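Local coordinates for ABC transporter periplasmic peptide-binding protein (Pseudoalteromonas, PDB 4QFL), which binds dipeptides, here Ala-Phe, in the periplasm and probably passes them to an ABC transporter for uptake, at residues A37-F42 with I53-N58; T47-T52 with E413-I418; R383-N388 with V429-A434. One frame throughout, in Å; residues are numbered along the deposited sequence.

In the fold
All three contacts are buried but differ in what fills them. Contact 1 is apolar and lies off the dipeptide; contacts 2 and 3 line the pocket and touch both bound residues. Contacts 1 and 2 share helix 50-60, the first using Ile55 and Ile56 in its second turn and the second its N-terminal end, and meet through Asn38 O with Asn415 ND2 and Val40 N with Thr52 OG1. Contact 3, centred about 12 Å from the centre of contact 2, brings in strand 428-434, which follows helix 414-422. There ring-on-backbone packing continues into charged bonds to the peptide, whereas contact 2 is joined by one weak bond and two waters and holds the ligand by main-chain atoms.

Contact 1: A37-F42 with I53-N58; sequences ANPVSF and IDIIAN
Phe42 meets Ile56 through one ring carbon and one methyl: Phe42 CD2 lies 3.5 Å from Ile56 CG2, with CE2 of the same ring next nearest, and the methyl approaches the ring obliquely. Ile56 also touches the preceding backbone, its CD1 sitting 3.6 Å from Ser41 O. Ser41 O, buried here under the Ile56 methyl, has no hydrogen-bonding partner in the model. The division of labour follows from the first torsion of Ile56: CG1 stands between the backbone N and the carbonyl carbon (chi1 67°), which sends CD1 to the backbone while CG2 takes the ring. One residue earlier, Ile55 lays CD1 against the Pro39 ring, 3.9 Å from both Pro39 CB and CD, with CG slightly farther, the two side chains crossing at about a right angle. The same CD1 is 3.9 Å from Ala37 O. Contact is thus by van der Waals packing, burying 231 Å². Further out, Phe42 makes edge-to-face pairs with Tyr215 and Tyr218, and its carbonyl accepts from Tyr61. Strand 223-228 packs against both partners, Phe226 on Phe42 and Val224 on Ile55, while Ala37 touches Trp414 of helix 414-422.

Contact 2: T47-T52 with E413-I418; sequences TTTGST and EWNTFI. With PHE (phenylalanine), chain D; ALA (alanine), chain C.
Trp414 reaches across to Thr49 and Ser51 where the N-terminal ends of helices 50-60 and 414-422 come together, in the dipeptide pocket of this family 5 solute-binding protein. From Trp414 CB the chain runs to CG anti to the backbone N (chi1 -178°), which carries the indole out of its own helix towards the other. Along the rim, CD1 lies 3.1 Å from Ser51 OG, and NE1 donates to that oxygen at 2.7 Å. The bond is weak, bent to 129°, although Ser51 OG lies near the ring plane; this oxygen also pairs with Glu36 OE2. NE1 is also 3.4 Å from Thr49 CG2, which approaches the ring obliquely. Beyond, CZ2 is 3.8 Å from the O of the bound phenylalanine, and the end atom CH2 is next to its CB. One face of the indole carries Ile418 CG1. Replacing the indole with an alanine here would probably leave Ser51 OG without this donor and open a gap beside Thr49 and the ligand carboxylate. The helix 50-60 side answers with main-chain atoms: Gly50 N donates to the ligand OXT at 2.8 Å, and Thr48 O accepts from the ligand N. Two waters complete the join, both donating to Asn415 OD1, whose ND2 binds Asn38 O; the first also pairs with Thr49 OG1, and the second also accepts from Thr52 OG1 at 2.6 Å.

Contact 3: R383-N388 with V429-A434; sequences RIYNPN and VLLGWA. With ALA (alanine), chain C; PHE (phenylalanine), chain D.
Tyr385 lays its ring on the backbone of strand 428-434, and this is where the packing is tightest. Gly432 CA sits 3.7 Å from the ring centroid, 24° off the normal, a CH-pi contact, and Trp433 N lies over the centre of the same face. Evidence for the closeness is that a CB on Gly432 would fall 2.4 Å from Tyr385 CD1. Arg383 CB covers the opposite face, so the ring is sandwiched between strand and turn. With CG of Tyr385 turned between the backbone N and the carbonyl carbon (chi1 48°), the ring lies across the strand, its hydroxyl reaching the ligand, where it donates to the O of the bound phenylalanine at 2.6 Å. Leu431 CD2 packs beside that hydroxyl and also meets the ligand ring. At the far end the fit is looser: Asn386 ND2 stays 4.3 Å from Leu430 CB, and a water, accepting from Asn386 ND2 and donating to Leu431 O, spans the separation. Asn386 OD1 meanwhile accepts from Asn388 N in an Asx turn, following the type I turn that starts at Arg383. That arginine, bent at chi2 and chi3, presents its guanidinium edge to the ligand carboxylate: NE donates to O at 3.0 Å and NH2 to OXT, while NH1 forms a salt bridge with Glu36. The bound alanine pairs with Ala434 by two backbone bonds, Ala434 N to its O and its N to Ala434 O, and its N lies 3.0 Å above the plane of Trp433. Asp436 OD1 is a further hydrogen-bond partner of this alanine. Since these bonds grip the carboxylate, main chain and terminal nitrogen, rather than the ligand's side chains, the chemistry is consistent with multispecific recognition of dipeptides.

Contact 1: A37-F42 with I53-N58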
loop_
_atom_site.group_PDB
_atom_site.type_symbol
_atom_site.label_atom_id
_atom_site.label_comp_id
_atom_site.label_asym_id
_atom_site.label_seq_id
_atom_site.Cartn_x
_atom_site.Cartn_y
_atom_site.Cartn_z
ATOM N N ALA A 37 -5.281 -3.966 12.230
ATOM C CA ALA A 37 -5.611 -5.270 11.665
ATOM C C ALA A 37 -4.528 -6.306 11.893
ATOM O O ALA A 37 -3.384 -5.983 12.167
ATOM C CB ALA A 37 -5.917 -5.160 10.184
ATOM N N ASN A 38 -4.932 -7.558 11.777
ATOM C CA ASN A 38 -4.047 -8.698 11.859
ATOM C C ASN A 38 -3.117 -8.710 10.632
ATOM O O ASN A 38 -3.558 -8.407 9.521
ATOM C CB ASN A 38 -4.962 -9.927 11.908
ATOM C CG ASN A 38 -4.235 -11.207 12.199
ATOM O OD1 ASN A 38 -4.279 -12.132 11.395
ATOM N ND2 ASN A 38 -3.586 -11.288 13.354
ATOM N N PRO A 39 -1.822 -9.033 10.816
ATOM C CA PRO A 39 -0.964 -9.146 9.627
ATOM C C PRO A 39 -1.254 -10.445 8.894
ATOM O O PRO A 39 -1.470 -11.465 9.546
ATOM C CB PRO A 39 0.448 -9.199 10.218
ATOM C CG PRO A 39 0.252 -9.857 11.554
ATOM C CD PRO A 39 -1.097 -9.384 12.052
ATOM N N VAL A 40 -1.255 -10.412 7.565
ATOM C CA VAL A 40 -1.611 -11.588 6.763
ATOM C C VAL A 40 -0.429 -12.529 6.578
ATOM O O VAL A 40 -0.580 -13.660 6.136
ATOM C CB VAL A 40 -2.156 -11.199 5.373
ATOM C CG1 VAL A 40 -3.461 -10.442 5.506
ATOM C CG2 VAL A 40 -1.137 -10.385 4.610
ATOM N N SER A 41 0.753 -12.046 6.925
ATOM C CA SER A 41 1.972 -12.801 6.729
ATOM C C SER A 41 3.090 -12.057 7.440
ATOM O O SER A 41 2.906 -10.921 7.873
ATOM C CB SER A 41 2.271 -12.901 5.233
ATOM O OG SER A 41 3.386 -13.733 4.982
ATOM N N PHE A 42 4.246 -12.690 7.564
ATOM C CA PHE A 42 5.418 -11.970 8.027
ATOM C C PHE A 42 6.425 -11.717 6.906
ATOM O O PHE A 42 7.557 -11.301 7.148
ATOM C CB PHE A 42 6.017 -12.644 9.259
ATOM C CG PHE A 42 5.215 -12.392 10.485
ATOM C CD1 PHE A 42 4.181 -13.230 10.831
ATOM C CD2 PHE A 42 5.428 -11.255 11.235
ATOM C CE1 PHE A 42 3.407 -12.963 11.945
ATOM C CE2 PHE A 42 4.660 -10.994 12.342
ATOM C CZ PHE A 42 3.654 -11.847 12.694
ATOM N N ILE A 53 2.023 -4.425 6.319
ATOM C CA ILE A 53 3.340 -3.836 6.074
ATOM C C ILE A 53 3.769 -2.891 7.199
ATOM O O ILE A 53 4.951 -2.824 7.557
ATOM C CB ILE A 53 3.380 -3.090 4.716
ATOM C CG1 ILE A 53 3.050 -4.053 3.570
ATOM C CG2 ILE A 53 4.730 -2.457 4.501
ATOM C CD1 ILE A 53 3.926 -5.291 3.530
ATOM N N ASP A 54 2.808 -2.165 7.761
ATOM C CA ASP A 54 3.105 -1.237 8.839
ATOM C C ASP A 54 3.711 -1.994 10.008
ATOM O O ASP A 54 4.533 -1.448 10.734
ATOM C CB ASP A 54 1.856 -0.473 9.284
ATOM C CG ASP A 54 1.591 0.770 8.437
ATOM O OD1 ASP A 54 2.456 1.128 7.613
ATOM O OD2 ASP A 54 0.524 1.403 8.602
ATOM N N ILE A 55 3.307 -3.252 10.181
ATOM C CA ILE A 55 3.829 -4.095 11.263
ATOM C C ILE A 55 5.224 -4.652 10.962
ATOM O O ILE A 55 6.130 -4.519 11.778
ATOM C CB ILE A 55 2.882 -5.278 11.595
ATOM C CG1 ILE A 55 1.521 -4.762 12.039
ATOM C CG2 ILE A 55 3.479 -6.175 12.676
ATOM C CD1 ILE A 55 0.482 -5.841 12.232
ATOM N N ILE A 56 5.401 -5.254 9.788
ATOM C CA ILE A 56 6.558 -6.112 9.536
ATOM C C ILE A 56 7.738 -5.520 8.755
ATOM O O ILE A 56 8.881 -5.887 8.995
ATOM C CB ILE A 56 6.130 -7.434 8.834
ATOM C CG1 ILE A 56 5.609 -7.147 7.427
ATOM C CG2 ILE A 56 5.084 -8.165 9.660
ATOM C CD1 ILE A 56 5.196 -8.398 6.654
ATOM N N ALA A 57 7.472 -4.612 7.826
ATOM C CA ALA A 57 8.456 -4.260 6.802
ATOM C C ALA A 57 9.700 -3.539 7.316
ATOM O O ALA A 57 10.816 -4.036 7.180
ATOM C CB ALA A 57 7.791 -3.446 5.710
ATOM N N ASN A 58 9.506 -2.363 7.912
ATOM C CA ASN A 58 10.626 -1.569 8.395
ATOM C C ASN A 58 11.190 -2.099 9.692
ATOM O O ASN A 58 12.278 -1.696 10.096
ATOM C CB ASN A 58 10.228 -0.102 8.589
ATOM C CG ASN A 58 9.974 0.603 7.292
ATOM O OD1 ASN A 58 8.889 1.144 7.063
ATOM N ND2 ASN A 58 10.966 0.601 6.426
#

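Contact 2: T47-T52 with E413-I418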
loop_
_atom_site.group_PDB
_atom_site.type_symbol
_atom_site.label_atom_id
_atom_site.label_comp_id
_atom_site.label_asym_id
_atom_site.label_seq_id
_atom_site.Cartn_x
_atom_site.Cartn_y
_atom_site.Cartn_z
ATOM N N THR A 47 1.805 -9.448 0.145
ATOM C CA THR A 47 0.679 -8.566 0.387
ATOM C C THR A 47 0.913 -7.150 -0.141
ATOM O O THR A 47 2.060 -6.724 -0.308
ATOM C CB THR A 47 0.399 -8.479 1.890
ATOM O OG1 THR A 47 -0.884 -7.891 2.098
ATOM C CG2 THR A 47 1.446 -7.622 2.564
ATOM N N THR A 48 -0.184 -6.438 -0.416
ATOM C CA THR A 48 -0.140 -5.002 -0.623
ATOM C C THR A 48 -0.987 -4.292 0.426
ATOM O O THR A 48 -1.384 -3.146 0.239
ATOM C CB THR A 48 -0.647 -4.592 -2.003
ATOM O OG1 THR A 48 -2.007 -5.010 -2.160
ATOM C CG2 THR A 48 0.206 -5.216 -3.082
ATOM N N THR A 49 -1.262 -4.958 1.538
ATOM C CA THR A 49 -2.079 -4.324 2.567
ATOM C C THR A 49 -1.258 -3.575 3.599
ATOM O O THR A 49 -0.450 -4.158 4.298
ATOM C CB THR A 49 -2.951 -5.335 3.288
ATOM O OG1 THR A 49 -3.853 -5.910 2.337
ATOM C CG2 THR A 49 -3.731 -4.640 4.395
ATOM N N GLY A 50 -1.491 -2.275 3.699
ATOM C CA GLY A 50 -0.687 -1.419 4.558
ATOM C C GLY A 50 -0.661 -1.833 6.018
ATOM O O GLY A 50 0.359 -1.687 6.686
ATOM N N SER A 51 -1.788 -2.348 6.505
ATOM C CA SER A 51 -1.909 -2.792 7.883
ATOM C C SER A 51 -0.847 -3.826 8.214
ATOM O O SER A 51 -0.261 -3.793 9.282
ATOM C CB SER A 51 -3.286 -3.400 8.098
ATOM O OG SER A 51 -4.251 -2.628 7.428
ATOM N N THR A 52 -0.607 -4.748 7.290
ATOM C CA THR A 52 0.401 -5.774 7.493
ATOM C C THR A 52 1.795 -5.207 7.366
ATOM O O THR A 52 2.650 -5.471 8.202
ATOM C CB THR A 52 0.242 -6.917 6.501
ATOM O OG1 THR A 52 -1.020 -7.550 6.717
ATOM C CG2 THR A 52 1.342 -7.948 6.699
ATOM N N GLU A 413 -14.530 -7.816 7.859
ATOM C CA GLU A 413 -13.178 -7.691 8.405
ATOM C C GLU A 413 -12.200 -7.258 7.301
ATOM O O GLU A 413 -12.269 -7.747 6.169
ATOM C CB GLU A 413 -12.750 -9.021 9.065
ATOM C CG GLU A 413 -11.342 -9.051 9.678
ATOM C CD GLU A 413 -10.258 -9.268 8.645
ATOM O OE1 GLU A 413 -10.509 -10.017 7.679
ATOM O OE2 GLU A 413 -9.163 -8.686 8.787
ATOM N N TRP A 414 -11.299 -6.339 7.645
ATOM C CA TRP A 414 -10.399 -5.694 6.685
ATOM C C TRP A 414 -9.743 -6.641 5.705
ATOM O O TRP A 414 -9.886 -6.467 4.498
ATOM C CB TRP A 414 -9.340 -4.897 7.431
ATOM C CG TRP A 414 -8.346 -4.108 6.604
ATOM C CD1 TRP A 414 -7.021 -3.966 6.878
ATOM C CD2 TRP A 414 -8.591 -3.319 5.423
ATOM N NE1 TRP A 414 -6.422 -3.160 5.950
ATOM C CE2 TRP A 414 -7.357 -2.746 5.045
ATOM C CE3 TRP A 414 -9.720 -3.051 4.649
ATOM C CZ2 TRP A 414 -7.220 -1.915 3.928
ATOM C CZ3 TRP A 414 -9.584 -2.229 3.537
ATOM C CH2 TRP A 414 -8.337 -1.671 3.188
ATOM N N ASN A 415 -9.022 -7.640 6.209
ATOM C CA ASN A 415 -8.340 -8.586 5.322
ATOM C C ASN A 415 -9.298 -9.433 4.469
ATOM O O ASN A 415 -9.028 -9.709 3.303
ATOM C CB ASN A 415 -7.389 -9.495 6.111
ATOM C CG ASN A 415 -6.236 -8.727 6.762
ATOM O OD1 ASN A 415 -5.645 -7.818 6.167
ATOM N ND2 ASN A 415 -5.920 -9.093 7.990
ATOM N N THR A 416 -10.418 -9.841 5.057
ATOM C CA THR A 416 -11.468 -10.548 4.337
ATOM C C THR A 416 -12.017 -9.676 3.224
ATOM O O THR A 416 -12.231 -10.128 2.103
ATOM C CB THR A 416 -12.635 -10.877 5.284
ATOM O OG1 THR A 416 -12.170 -11.691 6.365
ATOM C CG2 THR A 416 -13.743 -11.611 4.534
ATOM N N PHE A 417 -12.256 -8.420 3.569
ATOM C CA PHE A 417 -12.759 -7.406 2.657
ATOM C C PHE A 417 -11.904 -7.317 1.401
ATOM O O PHE A 417 -12.414 -7.390 0.274
ATOM C CB PHE A 417 -12.745 -6.067 3.390
ATOM C CG PHE A 417 -13.401 -4.950 2.649
ATOM C CD1 PHE A 417 -14.772 -4.805 2.673
ATOM C CD2 PHE A 417 -12.643 -4.016 1.967
ATOM C CE1 PHE A 417 -15.379 -3.762 2.012
ATOM C CE2 PHE A 417 -13.242 -2.975 1.306
ATOM C CZ PHE A 417 -14.616 -2.845 1.328
ATOM N N ILE A 418 -10.597 -7.164 1.604
ATOM C CA ILE A 418 -9.645 -7.047 0.503
ATOM C C ILE A 418 -9.744 -8.255 -0.423
ATOM O O ILE A 418 -9.785 -8.130 -1.644
ATOM C CB ILE A 418 -8.196 -6.931 1.033
ATOM C CG1 ILE A 418 -8.016 -5.640 1.834
ATOM C CG2 ILE A 418 -7.197 -7.010 -0.121
ATOM C CD1 ILE A 418 -8.363 -4.427 1.072
HETATM N N PHE D . -2.905 -0.683 0.303
HETATM C CA PHE D . -4.270 -0.438 0.752
HETATM C C PHE D . -4.260 0.054 2.181
HETATM O O PHE D . -5.087 0.874 2.567
HETATM C CB PHE D . -5.085 -1.725 0.693
HETATM C CG PHE D . -5.414 -2.170 -0.690
HETATM C CD1 PHE D . -5.936 -1.281 -1.614
HETATM C CD2 PHE D . -5.210 -3.478 -1.067
HETATM C CE1 PHE D . -6.252 -1.686 -2.881
HETATM C CE2 PHE D . -5.524 -3.894 -2.334
HETATM C CZ PHE D . -6.043 -2.999 -3.247
HETATM O OXT PHE D . -3.424 -0.368 2.982
HETATM N N ALA C . -0.020 0.887 -1.212
HETATM C CA ALA C . -0.623 -0.090 -0.309
HETATM C C ALA C . -2.054 0.309 0.044
HETATM O O ALA C . -2.384 1.494 0.070
HETATM C CB ALA C . 0.224 -0.242 0.958
HETATM O O HOH W 1 -5.248 -8.133 3.300
HETATM O O HOH W 2 -3.442 -6.792 7.268
#

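Contact 3: R383-N388 with V429-A434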
loop_
_atom_site.group_PDB
_atom_site.type_symbol
_atom_site.label_atom_id
_atom_site.label_comp_id
_atom_site.label_asym_id
_atom_site.label_seq_id
_atom_site.Cartn_x
_atom_site.Cartn_y
_atom_site.Cartn_z
ATOM N N ARG A 383 -8.384 4.505 6.989
ATOM C CA ARG A 383 -7.170 4.545 6.167
ATOM C C ARG A 383 -6.838 6.003 5.919
ATOM O O ARG A 383 -7.696 6.876 6.073
ATOM C CB ARG A 383 -7.372 3.857 4.808
ATOM C CG ARG A 383 -8.228 2.604 4.821
ATOM C CD ARG A 383 -7.630 1.521 5.688
ATOM N NE ARG A 383 -6.265 1.177 5.311
ATOM C CZ ARG A 383 -5.272 0.972 6.179
ATOM N NH1 ARG A 383 -5.474 1.099 7.489
ATOM N NH2 ARG A 383 -4.063 0.655 5.738
ATOM N N ILE A 384 -5.605 6.273 5.520
ATOM C CA ILE A 384 -5.208 7.640 5.232
ATOM C C ILE A 384 -6.161 8.277 4.234
ATOM O O ILE A 384 -6.572 9.423 4.401
ATOM C CB ILE A 384 -3.803 7.691 4.646
ATOM C CG1 ILE A 384 -2.803 7.105 5.636
ATOM C CG2 ILE A 384 -3.425 9.128 4.296
ATOM C CD1 ILE A 384 -1.434 6.908 5.040
ATOM N N TYR A 385 -6.502 7.539 3.188
ATOM C CA TYR A 385 -7.308 8.098 2.114
ATOM C C TYR A 385 -8.806 8.118 2.414
ATOM O O TYR A 385 -9.581 8.690 1.663
ATOM C CB TYR A 385 -7.031 7.357 0.811
ATOM C CG TYR A 385 -7.066 5.855 0.943
ATOM C CD1 TYR A 385 -8.260 5.160 0.835
ATOM C CD2 TYR A 385 -5.907 5.134 1.179
ATOM C CE1 TYR A 385 -8.299 3.788 0.951
ATOM C CE2 TYR A 385 -5.939 3.759 1.301
ATOM C CZ TYR A 385 -7.137 3.091 1.182
ATOM O OH TYR A 385 -7.180 1.724 1.297
ATOM N N ASN A 386 -9.208 7.498 3.515
ATOM C CA ASN A 386 -10.617 7.461 3.889
ATOM C C ASN A 386 -10.826 7.082 5.352
ATOM O O ASN A 386 -10.824 5.908 5.702
ATOM C CB ASN A 386 -11.406 6.520 2.975
ATOM C CG ASN A 386 -12.903 6.646 3.173
ATOM O OD1 ASN A 386 -13.363 7.124 4.205
ATOM N ND2 ASN A 386 -13.665 6.221 2.181
ATOM N N PRO A 387 -11.006 8.169 6.225
ATOM C CA PRO A 387 -11.084 7.768 7.644
ATOM C C PRO A 387 -12.404 7.146 8.129
ATOM O O PRO A 387 -12.467 6.681 9.258
ATOM C CB PRO A 387 -10.798 9.065 8.403
ATOM C CG PRO A 387 -11.415 10.115 7.576
ATOM C CD PRO A 387 -11.071 9.719 6.179
ATOM N N ASN A 388 -13.434 7.132 7.296
ATOM C CA ASN A 388 -14.698 6.500 7.676
ATOM C C ASN A 388 -15.520 6.050 6.473
ATOM O O ASN A 388 -16.485 6.720 6.088
ATOM C CB ASN A 388 -15.522 7.445 8.561
ATOM C CG ASN A 388 -16.618 6.725 9.337
ATOM O OD1 ASN A 388 -17.011 5.600 9.004
ATOM N ND2 ASN A 388 -17.118 7.374 10.378
ATOM N N VAL A 429 -17.213 -0.217 -4.620
ATOM C CA VAL A 429 -16.485 -0.234 -3.361
ATOM C C VAL A 429 -15.809 1.100 -3.112
ATOM O O VAL A 429 -15.348 1.769 -4.043
ATOM C CB VAL A 429 -15.406 -1.334 -3.346
ATOM C CG1 VAL A 429 -14.486 -1.172 -4.540
ATOM C CG2 VAL A 429 -14.613 -1.298 -2.043
ATOM N N LEU A 430 -15.757 1.463 -1.837
ATOM C CA LEU A 430 -14.989 2.599 -1.380
ATOM C C LEU A 430 -13.633 2.067 -0.969
ATOM O O LEU A 430 -13.520 1.323 -0.009
ATOM C CB LEU A 430 -15.668 3.254 -0.177
ATOM C CG LEU A 430 -17.037 3.867 -0.450
ATOM C CD1 LEU A 430 -17.683 4.333 0.845
ATOM C CD2 LEU A 430 -16.925 4.996 -1.460
ATOM N N LEU A 431 -12.610 2.443 -1.718
ATOM C CA LEU A 431 -11.257 2.013 -1.428
ATOM C C LEU A 431 -10.300 3.148 -1.777
ATOM O O LEU A 431 -10.679 4.308 -1.782
ATOM C CB LEU A 431 -10.907 0.758 -2.233
ATOM C CG LEU A 431 -10.577 -0.477 -1.393
ATOM C CD1 LEU A 431 -10.627 -1.763 -2.206
ATOM C CD2 LEU A 431 -9.238 -0.317 -0.698
ATOM N N GLY A 432 -9.056 2.808 -2.073
ATOM C CA GLY A 432 -8.093 3.816 -2.456
ATOM C C GLY A 432 -6.690 3.258 -2.453
ATOM O O GLY A 432 -6.492 2.053 -2.503
ATOM N N TRP A 433 -5.714 4.148 -2.392
ATOM C CA TRP A 433 -4.333 3.731 -2.420
ATOM C C TRP A 433 -3.496 4.720 -1.641
ATOM O O TRP A 433 -3.608 5.929 -1.833
ATOM C CB TRP A 433 -3.858 3.683 -3.864
ATOM C CG TRP A 433 -2.513 3.063 -4.093
ATOM C CD1 TRP A 433 -1.384 3.700 -4.537
ATOM C CD2 TRP A 433 -2.150 1.682 -3.928
ATOM N NE1 TRP A 433 -0.351 2.802 -4.651
ATOM C CE2 TRP A 433 -0.793 1.559 -4.282
ATOM C CE3 TRP A 433 -2.841 0.539 -3.516
ATOM C CZ2 TRP A 433 -0.117 0.340 -4.234
ATOM C CZ3 TRP A 433 -2.156 -0.677 -3.464
ATOM C CH2 TRP A 433 -0.820 -0.763 -3.815
ATOM N N ALA A 434 -2.673 4.199 -0.743
ATOM C CA ALA A 434 -1.629 4.993 -0.128
ATOM C C ALA A 434 -0.293 4.729 -0.848
ATOM O O ALA A 434 0.254 3.631 -0.800
ATOM C CB ALA A 434 -1.536 4.684 1.353
HETATM N N ALA C . -0.020 0.887 -1.212
HETATM C CA ALA C . -0.623 -0.090 -0.309
HETATM C C ALA C . -2.054 0.309 0.044
HETATM O O ALA C . -2.384 1.494 0.070
HETATM C CB ALA C . 0.224 -0.242 0.958
HETATM N N PHE D . -2.905 -0.683 0.303
HETATM C CA PHE D . -4.270 -0.438 0.752
HETATM C C PHE D . -4.260 0.054 2.181
HETATM O O PHE D . -5.087 0.874 2.567
HETATM C CB PHE D . -5.085 -1.725 0.693
HETATM C CG PHE D . -5.414 -2.170 -0.690
HETATM C CD1 PHE D . -5.936 -1.281 -1.614
HETATM C CD2 PHE D . -5.210 -3.478 -1.067
HETATM C CE1 PHE D . -6.252 -1.686 -2.881
HETATM C CE2 PHE D . -5.524 -3.894 -2.334
HETATM C CZ PHE D . -6.043 -2.999 -3.247
HETATM O OXT PHE D . -3.424 -0.368 2.982
HETATM O O HOH W 3 -12.696 5.604 -0.455
#